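Local structure of PKS (Streptomyces albus, 4OQJ) at residues A[21-26]-A[206-211]; A[269-272]-A[277-280]; A[281-286]-A[316-321]; A[116-121]-A[180-185]. The protein probably acts as a ketosynthase, extending an acyl chain on an acyl carrier protein during assembly of the antibiotic oxazolomycin. One frame throughout, in Å; residues are numbered along the deposited sequence.

Overall arrangement
All four contacts lie in the ketosynthase part of the chain. Interactions 3 and 4 are buried; interactions 1 and 2 are partly buried, and only interaction 2 includes an exposed residue, Leu272. Strand 23-31 links three of them: it carries half of interaction 1, pairs at interaction 2 with the start of strand 280-289, probably a bulge, and continues that pairing at Ile282, next to interaction 3. Interaction 4 joins helix 105-121 to the end of helix 171-180 and the loop after it and, like 206-211, reaches the second subunit. Interactions 2 and 4 are methyl against methyl; interaction 1 adds a serine's carbon skeleton, interaction 3 a peptide face and a lysine's aliphatic part.

Interaction 1: residues A[21-26]-A[206-211]; sequences SDIAVI and SLLSGD
Ser21, just ahead of strand 23-31, rests on Leu208 by its carbon skeleton: Ser21 CA is 3.8 Å from Leu208 CD2, and Ser21 CB is 4.1 Å from Leu208 CD1. Both leucine methyls touch this residue, and CD2 is shared with Ile23. Ile23 does most of the remaining packing; its two branches reach two neighbouring leucines, CD1 touching both and CG2 only Leu207. The ethyl branch lies beside the backbone N (chi1 -58°) and carries Ile23 CD1 to within 3.7 Å of Leu208 CD2; the Ile23 CG2 methyl, anti to that N, comes 4.1 Å from Leu207 CD1. In the thiolase fold of ketosynthases this joins a sheet strand to the last turn of a helix, here helix 195-209, and Leu265 of the adjacent strand 259-267 touches both Ile23 and Leu207. From Ala24 onward the strand draws away from helix 195-209, Ala24 packing on Leu268 and Ala271 of helix 268-274. Helix 195-209 itself ends in a Schellman motif, with Asp211 N bonded to Ser206 O at 3.0 Å and Gly210 taking the positive phi. Beyond it, Asp211 OD2 lies 2.8 Å from Ser206 OG, which also meets Tyr135 OH, and the same carboxylate oxygen is hydrogen-bonded to His201 NE2 of the second subunit.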
loop_
_atom_site.group_PDB
_atom_site.type_symbol
_atom_site.label_atom_id
_atom_site.label_comp_id
_atom_site.label_asym_id
_atom_site.label_seq_id
_atom_site.Cartn_x
_atom_site.Cartn_y
_atom_site.Cartn_z
ATOM N N SER A 21 19.846 2.791 -6.951
ATOM C CA SER A 21 18.412 2.960 -6.743
ATOM C C SER A 21 17.603 3.128 -8.031
ATOM O O SER A 21 16.380 3.192 -7.977
ATOM C CB SER A 21 18.170 4.168 -5.839
ATOM O OG SER A 21 18.627 5.355 -6.465
ATOM N N ASP A 22 18.265 3.205 -9.185
ATOM C CA ASP A 22 17.534 3.364 -10.440
ATOM C C ASP A 22 16.722 2.106 -10.718
ATOM O O ASP A 22 17.224 0.992 -10.562
ATOM C CB ASP A 22 18.483 3.647 -11.609
ATOM C CG ASP A 22 19.025 5.073 -11.607
ATOM O OD1 ASP A 22 18.524 5.929 -10.844
ATOM O OD2 ASP A 22 19.962 5.338 -12.389
ATOM N N ILE A 23 15.471 2.291 -11.133
ATOM C CA ILE A 23 14.567 1.185 -11.442
ATOM C C ILE A 23 14.250 1.135 -12.932
ATOM O O ILE A 23 13.750 2.103 -13.495
ATOM C CB ILE A 23 13.222 1.302 -10.681
ATOM C CG1 ILE A 23 13.419 1.360 -9.159
ATOM C CG2 ILE A 23 12.294 0.157 -11.044
ATOM C CD1 ILE A 23 14.065 0.164 -8.551
ATOM N N ALA A 24 14.510 -0.002 -13.570
ATOM C CA ALA A 24 14.130 -0.184 -14.965
ATOM C C ALA A 24 12.654 -0.531 -15.123
ATOM O O ALA A 24 12.102 -1.310 -14.344
ATOM C CB ALA A 24 14.971 -1.268 -15.602
ATOM N N VAL A 25 12.017 0.055 -16.131
ATOM C CA VAL A 25 10.736 -0.432 -16.616
ATOM C C VAL A 25 11.026 -1.461 -17.696
ATOM O O VAL A 25 11.508 -1.093 -18.767
ATOM C CB VAL A 25 9.879 0.692 -17.185
ATOM C CG1 VAL A 25 8.551 0.154 -17.670
ATOM C CG2 VAL A 25 9.672 1.777 -16.128
ATOM N N ILE A 26 10.762 -2.739 -17.426
ATOM C CA ILE A 26 11.165 -3.786 -18.361
ATOM C C ILE A 26 10.004 -4.353 -19.140
ATOM O O ILE A 26 10.199 -5.180 -20.022
ATOM C CB ILE A 26 11.885 -4.933 -17.663
ATOM C CG1 ILE A 26 10.985 -5.607 -16.618
ATOM C CG2 ILE A 26 13.193 -4.433 -17.042
ATOM C CD1 ILE A 26 11.588 -6.902 -16.088
ATOM N N SER A 206 9.478 -1.367 -2.313
ATOM C CA SER A 206 9.603 -2.811 -2.107
ATOM C C SER A 206 10.848 -3.377 -2.763
ATOM O O SER A 206 11.585 -4.150 -2.143
ATOM C CB SER A 206 8.387 -3.546 -2.659
ATOM O OG SER A 206 7.517 -3.919 -1.626
ATOM N N LEU A 207 11.065 -3.005 -4.024
ATOM C CA LEU A 207 12.218 -3.466 -4.795
ATOM C C LEU A 207 13.517 -3.055 -4.154
ATOM O O LEU A 207 14.460 -3.836 -4.089
ATOM C CB LEU A 207 12.194 -2.919 -6.223
ATOM C CG LEU A 207 11.282 -3.627 -7.219
ATOM C CD1 LEU A 207 11.175 -2.810 -8.492
ATOM C CD2 LEU A 207 11.819 -5.003 -7.548
ATOM N N LEU A 208 13.574 -1.819 -3.690
ATOM C CA LEU A 208 14.814 -1.312 -3.146
ATOM C C LEU A 208 15.070 -1.893 -1.744
ATOM O O LEU A 208 16.215 -2.010 -1.326
ATOM C CB LEU A 208 14.786 0.212 -3.137
ATOM C CG LEU A 208 14.768 0.848 -4.541
ATOM C CD1 LEU A 208 14.703 2.357 -4.455
ATOM C CD2 LEU A 208 15.973 0.413 -5.382
ATOM N N SER A 209 14.007 -2.282 -1.043
ATOM C CA SER A 209 14.131 -2.892 0.284
ATOM C C SER A 209 14.427 -4.389 0.211
ATOM O O SER A 209 14.814 -4.988 1.210
ATOM C CB SER A 209 12.848 -2.697 1.093
ATOM O OG SER A 209 12.529 -1.321 1.244
ATOM N N GLY A 210 14.192 -4.992 -0.953
ATOM C CA GLY A 210 14.372 -6.423 -1.138
ATOM C C GLY A 210 13.177 -7.320 -0.824
ATOM O O GLY A 210 13.353 -8.519 -0.644
ATOM N N ASP A 211 11.967 -6.772 -0.751
ATOM C CA ASP A 211 10.775 -7.609 -0.660
ATOM C C ASP A 211 10.691 -8.545 -1.876
ATOM O O ASP A 211 10.052 -9.596 -1.809
ATOM C CB ASP A 211 9.478 -6.779 -0.614
ATOM C CG ASP A 211 9.238 -6.075 0.720
ATOM O OD1 ASP A 211 9.914 -6.420 1.711
ATOM O OD2 ASP A 211 8.335 -5.175 0.762
#

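Interaction 2: residues A[269-272]-A[277-280]; sequences SDAL and TVHA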
loop_
_atom_site.group_PDB
_atom_site.type_symbol
_atom_site.label_atom_id
_atom_site.label_comp_id
_atom_site.label_asym_id
_atom_site.label_seq_id
_atom_site.Cartn_x
_atom_site.Cartn_y
_atom_site.Cartn_z
ATOM N N SER A 269 20.261 -2.180 -12.546
ATOM C CA SER A 269 21.475 -2.999 -12.636
ATOM C C SER A 269 21.120 -4.454 -12.925
ATOM O O SER A 269 21.768 -5.074 -13.756
ATOM C CB SER A 269 22.305 -2.913 -11.359
ATOM O OG SER A 269 21.564 -3.385 -10.248
ATOM N N ASP A 270 20.087 -4.990 -12.265
ATOM C CA ASP A 270 19.657 -6.369 -12.526
ATOM C C ASP A 270 19.156 -6.531 -13.951
ATOM O O ASP A 270 19.462 -7.522 -14.621
ATOM C CB ASP A 270 18.549 -6.811 -11.560
ATOM C CG ASP A 270 19.017 -6.911 -10.118
ATOM O OD1 ASP A 270 20.238 -6.997 -9.891
ATOM O OD2 ASP A 270 18.153 -6.910 -9.206
ATOM N N ALA A 271 18.361 -5.570 -14.409
ATOM C CA ALA A 271 17.774 -5.641 -15.738
ATOM C C ALA A 271 18.858 -5.732 -16.800
ATOM O O ALA A 271 18.782 -6.551 -17.719
ATOM C CB ALA A 271 16.884 -4.424 -15.995
ATOM N N LEU A 272 19.868 -4.882 -16.668
ATOM C CA LEU A 272 20.962 -4.855 -17.622
ATOM C C LEU A 272 21.744 -6.167 -17.572
ATOM O O LEU A 272 22.121 -6.716 -18.610
ATOM C CB LEU A 272 21.892 -3.684 -17.330
ATOM C CG LEU A 272 21.307 -2.277 -17.498
ATOM C CD1 LEU A 272 22.292 -1.244 -16.986
ATOM C CD2 LEU A 272 20.964 -2.002 -18.950
ATOM N N THR A 277 14.895 -5.925 -21.931
ATOM C CA THR A 277 14.628 -4.654 -22.593
ATOM C C THR A 277 14.277 -3.590 -21.546
ATOM O O THR A 277 13.377 -3.792 -20.730
ATOM C CB THR A 277 13.492 -4.785 -23.598
ATOM O OG1 THR A 277 13.920 -5.635 -24.675
ATOM C CG2 THR A 277 13.111 -3.425 -24.177
ATOM N N VAL A 278 15.007 -2.480 -21.543
ATOM C CA VAL A 278 14.692 -1.349 -20.655
ATOM C C VAL A 278 13.929 -0.298 -21.465
ATOM O O VAL A 278 14.444 0.247 -22.439
ATOM C CB VAL A 278 15.973 -0.751 -20.036
ATOM C CG1 VAL A 278 15.649 0.401 -19.090
ATOM C CG2 VAL A 278 16.753 -1.835 -19.290
ATOM N N HIS A 279 12.680 -0.061 -21.099
ATOM C CA HIS A 279 11.833 0.896 -21.810
ATOM C C HIS A 279 12.081 2.327 -21.315
ATOM O O HIS A 279 11.962 3.298 -22.066
ATOM C CB HIS A 279 10.361 0.523 -21.638
ATOM C CG HIS A 279 9.980 -0.749 -22.327
ATOM N ND1 HIS A 279 10.331 -1.988 -21.843
ATOM C CD2 HIS A 279 9.310 -0.967 -23.483
ATOM C CE1 HIS A 279 9.878 -2.922 -22.665
ATOM N NE2 HIS A 279 9.247 -2.329 -23.657
ATOM N N ALA A 280 12.434 2.437 -20.044
ATOM C CA ALA A 280 12.734 3.729 -19.431
ATOM C C ALA A 280 13.287 3.461 -18.039
ATOM O O ALA A 280 13.205 2.325 -17.561
ATOM C CB ALA A 280 11.485 4.599 -19.368
#
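Val278 meets helix 268-274 through a single methyl, CG2, which faces two consecutive helical residues. Ala271 CB and Leu272 CD2 each stand 4.2 Å from Val278 CG2, a distance of loose van der Waals packing. The other valine methyl, CG1, is anti to the backbone N (chi1 -179°), and this rotation is what presents CG2 to the helix. Ala271 points its methyl toward the valine; Leu272 starts off to one side and swings its CD2 end inward, and it lies at the exposed margin of the contact. The next shell is the backbone after the valine. His279 has helical angles (-84/-31°), Ala280 is fully extended, and both bond to the backbone of Val25, a pattern consistent with a classic beta bulge. The loop is thus held to strand 23-31 just as it becomes strand 280-289. Ala24 of strand 23-31 touches both Ala271 and Val278, while His279 and Ala280 pack on Ile385 of helix 376-390. The contact closes the short turn between helix 268-274 and strand 280-289, with strand 23-31 alongside.

Interaction 3: residues A[281-286]-A[316-321]; sequences VIKGTA and ADVGPE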
loop_
_atom_site.group_PDB
_atom_site.type_symbol
_atom_site.label_atom_id
_atom_site.label_comp_id
_atom_site.label_asym_id
_atom_site.label_seq_id
_atom_site.Cartn_x
_atom_site.Cartn_y
_atom_site.Cartn_z
ATOM N N VAL A 281 13.824 4.491 -17.382
ATOM C CA VAL A 281 14.380 4.358 -16.036
ATOM C C VAL A 281 13.667 5.315 -15.070
ATOM O O VAL A 281 13.562 6.499 -15.321
ATOM C CB VAL A 281 15.891 4.641 -16.013
ATOM C CG1 VAL A 281 16.459 4.484 -14.612
ATOM C CG2 VAL A 281 16.620 3.731 -16.999
ATOM N N ILE A 282 13.150 4.769 -13.981
ATOM C CA ILE A 282 12.591 5.563 -12.894
ATOM C C ILE A 282 13.739 5.933 -11.967
ATOM O O ILE A 282 14.416 5.060 -11.407
ATOM C CB ILE A 282 11.493 4.794 -12.163
ATOM C CG1 ILE A 282 10.319 4.563 -13.118
ATOM C CG2 ILE A 282 11.024 5.557 -10.920
ATOM C CD1 ILE A 282 9.279 3.615 -12.591
ATOM N N LYS A 283 13.992 7.233 -11.871
ATOM C CA LYS A 283 15.111 7.772 -11.111
ATOM C C LYS A 283 14.710 8.014 -9.674
ATOM O O LYS A 283 15.543 7.973 -8.763
ATOM C CB LYS A 283 15.595 9.084 -11.736
ATOM C CG LYS A 283 15.928 9.001 -13.222
ATOM C CD LYS A 283 17.261 8.327 -13.467
ATOM C CE LYS A 283 18.442 9.194 -13.030
ATOM N NZ LYS A 283 19.725 8.447 -13.160
ATOM N N GLY A 284 13.422 8.281 -9.469
ATOM C CA GLY A 284 12.929 8.578 -8.141
ATOM C C GLY A 284 11.431 8.817 -8.128
ATOM O O GLY A 284 10.811 9.083 -9.168
ATOM N N THR A 285 10.849 8.700 -6.941
ATOM C CA THR A 285 9.414 8.883 -6.750
ATOM C C THR A 285 9.181 9.516 -5.394
ATOM O O THR A 285 10.004 9.366 -4.497
ATOM C CB THR A 285 8.639 7.552 -6.803
ATOM O OG1 THR A 285 8.983 6.751 -5.660
ATOM C CG2 THR A 285 8.945 6.764 -8.079
ATOM N N ALA A 286 8.058 10.206 -5.242
ATOM C CA ALA A 286 7.691 10.776 -3.957
ATOM C C ALA A 286 6.182 10.772 -3.820
ATOM O O ALA A 286 5.458 10.887 -4.811
ATOM C CB ALA A 286 8.252 12.184 -3.808
ATOM N N ALA A 316 15.667 11.647 -6.714
ATOM C CA ALA A 316 16.235 11.185 -7.974
ATOM C C ALA A 316 17.626 11.753 -8.227
ATOM O O ALA A 316 18.307 11.316 -9.150
ATOM C CB ALA A 316 15.317 11.565 -9.136
ATOM N N ASP A 317 18.025 12.741 -7.431
ATOM C CA ASP A 317 19.261 13.509 -7.659
ATOM C C ASP A 317 19.250 14.123 -9.060
ATOM O O ASP A 317 20.239 14.082 -9.797
ATOM C CB ASP A 317 20.511 12.643 -7.464
ATOM C CG ASP A 317 21.796 13.477 -7.365
ATOM O OD1 ASP A 317 21.717 14.672 -6.991
ATOM O OD2 ASP A 317 22.884 12.940 -7.661
ATOM N N VAL A 318 18.108 14.705 -9.403
ATOM C CA VAL A 318 17.873 15.293 -10.709
ATOM C C VAL A 318 17.554 16.773 -10.517
ATOM O O VAL A 318 16.612 17.124 -9.810
ATOM C CB VAL A 318 16.718 14.548 -11.429
ATOM C CG1 VAL A 318 16.122 15.356 -12.558
ATOM C CG2 VAL A 318 17.208 13.189 -11.934
ATOM N N GLY A 319 18.346 17.638 -11.139
ATOM C CA GLY A 319 18.130 19.069 -11.027
ATOM C C GLY A 319 16.967 19.475 -11.901
ATOM O O GLY A 319 16.804 18.927 -12.997
ATOM N N PRO A 320 16.151 20.434 -11.435
ATOM C CA PRO A 320 14.969 20.820 -12.212
ATOM C C PRO A 320 15.314 21.318 -13.615
ATOM O O PRO A 320 14.499 21.167 -14.537
ATOM C CB PRO A 320 14.338 21.941 -11.368
ATOM C CG PRO A 320 15.445 22.438 -10.474
ATOM C CD PRO A 320 16.283 21.228 -10.197
ATOM N N GLU A 321 16.504 21.897 -13.774
ATOM C CA GLU A 321 16.919 22.429 -15.064
ATOM C C GLU A 321 17.220 21.306 -16.068
ATOM O O GLU A 321 17.376 21.576 -17.251
ATOM C CB GLU A 321 18.142 23.363 -14.904
ATOM C CG GLU A 321 19.510 22.688 -14.705
ATOM C CD GLU A 321 19.720 22.067 -13.328
ATOM O OE1 GLU A 321 18.839 22.188 -12.452
ATOM O OE2 GLU A 321 20.789 21.452 -13.121
#
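The methyl of Ala316 sits over one face of the peptide joining Lys283 to Gly284, with Ala316 CB 3.6 Å from Lys283 C and 3.8 Å from Gly284 N. This is where helix 302-316, the helix of a beta-alpha-beta crossover from strand 280-289 to strand 325-327 in the thiolase fold, comes down on the sheet. Ala316 CA approaches Lys283 O from the same face, at 3.4 Å, in a CA-H...O contact with 145° at the hydrogen. Lys283 has helical backbone angles within the strand, Gly284 is extended, and both bond to Ile446 of strand 441-448, as a classic beta bulge would; Ile446 also packs on Ala316. The helix then ends in a Schellman motif at Asp317, whose positive phi turns the chain so that Val318 faces the strand again. Lys283 lines this turn with its aliphatic part: Lys283 CB is 3.6 Å from Ala316 CB, and farther out Lys283 CE passes Val318 CG2 at 4.3 Å. Bends at chi2 (-77°) and chi3 (-71°) lead the charged end of the side chain away from the helix, where Lys283 NZ forms a salt bridge with Asp22 OD2.

Interaction 4: residues A[116-121]-A[180-185]; sequences EALERA and LNLCGP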
loop_
_atom_site.group_PDB
_atom_site.type_symbol
_atom_site.label_atom_id
_atom_site.label_comp_id
_atom_site.label_asym_id
_atom_site.label_seq_id
_atom_site.Cartn_x
_atom_site.Cartn_y
_atom_site.Cartn_z
ATOM N N GLU A 116 -0.323 -9.538 -19.850
ATOM C CA GLU A 116 0.284 -8.908 -21.021
ATOM C C GLU A 116 1.577 -8.197 -20.667
ATOM O O GLU A 116 2.530 -8.249 -21.441
ATOM C CB GLU A 116 -0.671 -7.898 -21.668
ATOM C CG GLU A 116 -1.820 -8.507 -22.464
ATOM C CD GLU A 116 -2.867 -7.455 -22.885
ATOM O OE1 GLU A 116 -2.893 -6.362 -22.274
ATOM O OE2 GLU A 116 -3.665 -7.726 -23.821
ATOM N N ALA A 117 1.610 -7.514 -19.518
ATOM C CA ALA A 117 2.804 -6.760 -19.132
ATOM C C ALA A 117 3.990 -7.693 -18.895
ATOM O O ALA A 117 5.120 -7.388 -19.296
ATOM C CB ALA A 117 2.539 -5.915 -17.896
ATOM N N LEU A 118 3.736 -8.824 -18.249
ATOM C CA LEU A 118 4.784 -9.812 -17.990
ATOM C C LEU A 118 5.223 -10.475 -19.296
ATOM O O LEU A 118 6.409 -10.691 -19.522
ATOM C CB LEU A 118 4.303 -10.858 -16.988
ATOM C CG LEU A 118 4.283 -10.341 -15.548
ATOM C CD1 LEU A 118 3.363 -11.161 -14.688
ATOM C CD2 LEU A 118 5.698 -10.357 -14.998
ATOM N N GLU A 119 4.268 -10.777 -20.166
ATOM C CA GLU A 119 4.599 -11.246 -21.502
ATOM C C GLU A 119 5.510 -10.277 -22.256
ATOM O O GLU A 119 6.476 -10.693 -22.870
ATOM C CB GLU A 119 3.332 -11.476 -22.311
ATOM C CG GLU A 119 2.731 -12.846 -22.145
ATOM C CD GLU A 119 1.627 -13.072 -23.152
ATOM O OE1 GLU A 119 0.796 -12.144 -23.322
ATOM O OE2 GLU A 119 1.596 -14.160 -23.773
ATOM N N ARG A 120 5.191 -8.989 -22.242
ATOM C CA ARG A 120 6.010 -8.036 -22.972
ATOM C C ARG A 120 7.388 -7.935 -22.334
ATOM O O ARG A 120 8.381 -7.763 -23.043
ATOM C CB ARG A 120 5.325 -6.661 -23.030
ATOM C CG ARG A 120 6.121 -5.598 -23.741
ATOM C CD ARG A 120 5.227 -4.457 -24.194
ATOM N NE ARG A 120 4.302 -4.857 -25.261
ATOM C CZ ARG A 120 3.017 -5.174 -25.090
ATOM N NH1 ARG A 120 2.270 -5.512 -26.139
ATOM N NH2 ARG A 120 2.456 -5.140 -23.888
ATOM N N ALA A 121 7.456 -8.073 -21.011
ATOM C CA ALA A 121 8.741 -8.086 -20.304
ATOM C C ALA A 121 9.566 -9.322 -20.639
ATOM O O ALA A 121 10.798 -9.277 -20.610
ATOM C CB ALA A 121 8.524 -8.007 -18.801
ATOM N N LEU A 180 -1.350 -15.740 -11.637
ATOM C CA LEU A 180 -0.105 -15.578 -12.404
ATOM C C LEU A 180 1.139 -16.169 -11.714
ATOM O O LEU A 180 2.192 -16.261 -12.329
ATOM C CB LEU A 180 0.154 -14.101 -12.694
ATOM C CG LEU A 180 -0.932 -13.348 -13.477
ATOM C CD1 LEU A 180 -0.398 -12.005 -13.955
ATOM C CD2 LEU A 180 -1.434 -14.166 -14.654
ATOM N N ASN A 181 0.999 -16.560 -10.446
ATOM C CA ASN A 181 2.096 -17.046 -9.572
ATOM C C ASN A 181 3.100 -15.963 -9.167
ATOM O O ASN A 181 4.302 -16.081 -9.408
ATOM C CB ASN A 181 2.869 -18.209 -10.205
ATOM C CG ASN A 181 3.713 -18.965 -9.173
ATOM O OD1 ASN A 181 3.271 -19.190 -8.046
ATOM N ND2 ASN A 181 4.930 -19.346 -9.548
ATOM N N LEU A 182 2.605 -14.925 -8.508
ATOM C CA LEU A 182 3.449 -13.849 -8.002
ATOM C C LEU A 182 3.569 -14.079 -6.503
ATOM O O LEU A 182 2.552 -14.085 -5.804
ATOM C CB LEU A 182 2.835 -12.480 -8.320
ATOM C CG LEU A 182 2.331 -12.289 -9.746
ATOM C CD1 LEU A 182 1.843 -10.878 -9.962
ATOM C CD2 LEU A 182 3.420 -12.647 -10.767
ATOM N N CYS A 183 4.790 -14.306 -6.017
ATOM C CA CYS A 183 5.023 -14.677 -4.623
ATOM C C CYS A 183 5.619 -13.553 -3.781
ATOM O O CYS A 183 5.897 -13.740 -2.591
ATOM C CB CYS A 183 5.937 -15.894 -4.563
ATOM S SG CYS A 183 5.216 -17.304 -5.412
ATOM N N GLY A 184 5.838 -12.396 -4.395
ATOM C CA GLY A 184 6.264 -11.224 -3.648
ATOM C C GLY A 184 5.065 -10.612 -2.935
ATOM O O GLY A 184 3.956 -11.149 -3.005
ATOM N N PRO A 185 5.270 -9.492 -2.233
ATOM C CA PRO A 185 4.130 -8.808 -1.618
ATOM C C PRO A 185 3.076 -8.483 -2.654
ATOM O O PRO A 185 3.407 -7.935 -3.705
ATOM C CB PRO A 185 4.729 -7.516 -1.067
ATOM C CG PRO A 185 6.168 -7.706 -1.092
ATOM C CD PRO A 185 6.486 -8.681 -2.172
#
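Leu118 and Leu180 make the closest backbone approach, their CA atoms still 9.4 Å apart, where helix 105-121 passes the end of helix 171-180 and Asn181, with positive phi, turns the chain toward strand 186-190. Leucine branches bridge that spacing. Leu118 CD1 meets both Leu180, at the helix end, and Leu182, after the turn: it is 3.9 Å from Leu180 CD1 and 4.2 Å from Leu182 CD2, each pair meeting methyl to methyl with the side chains crossing at a slant. In Leu118 the CG lies beside the backbone N (chi1 -76°), which carries the branch out from the helix to this meeting point. Leu180 is further packed against Leu111, Ala114 and Tyr115 of the same helix 105-121, and Leu182 against Ile132 and Val134 of strand 132-138, so the three leucines join two helices to the sheet. Asn181, between the two leucines in sequence, faces elsewhere: its ND2 bonds to Pro125 O and its OD1 to the backbone N of Ser292 of the second subunit, a residue of a potassium site. With methyls alone in touch, the contact has no directional bond; close packing holds it, and polar links to the second subunit come from Asn181 and the backbone of Cys183.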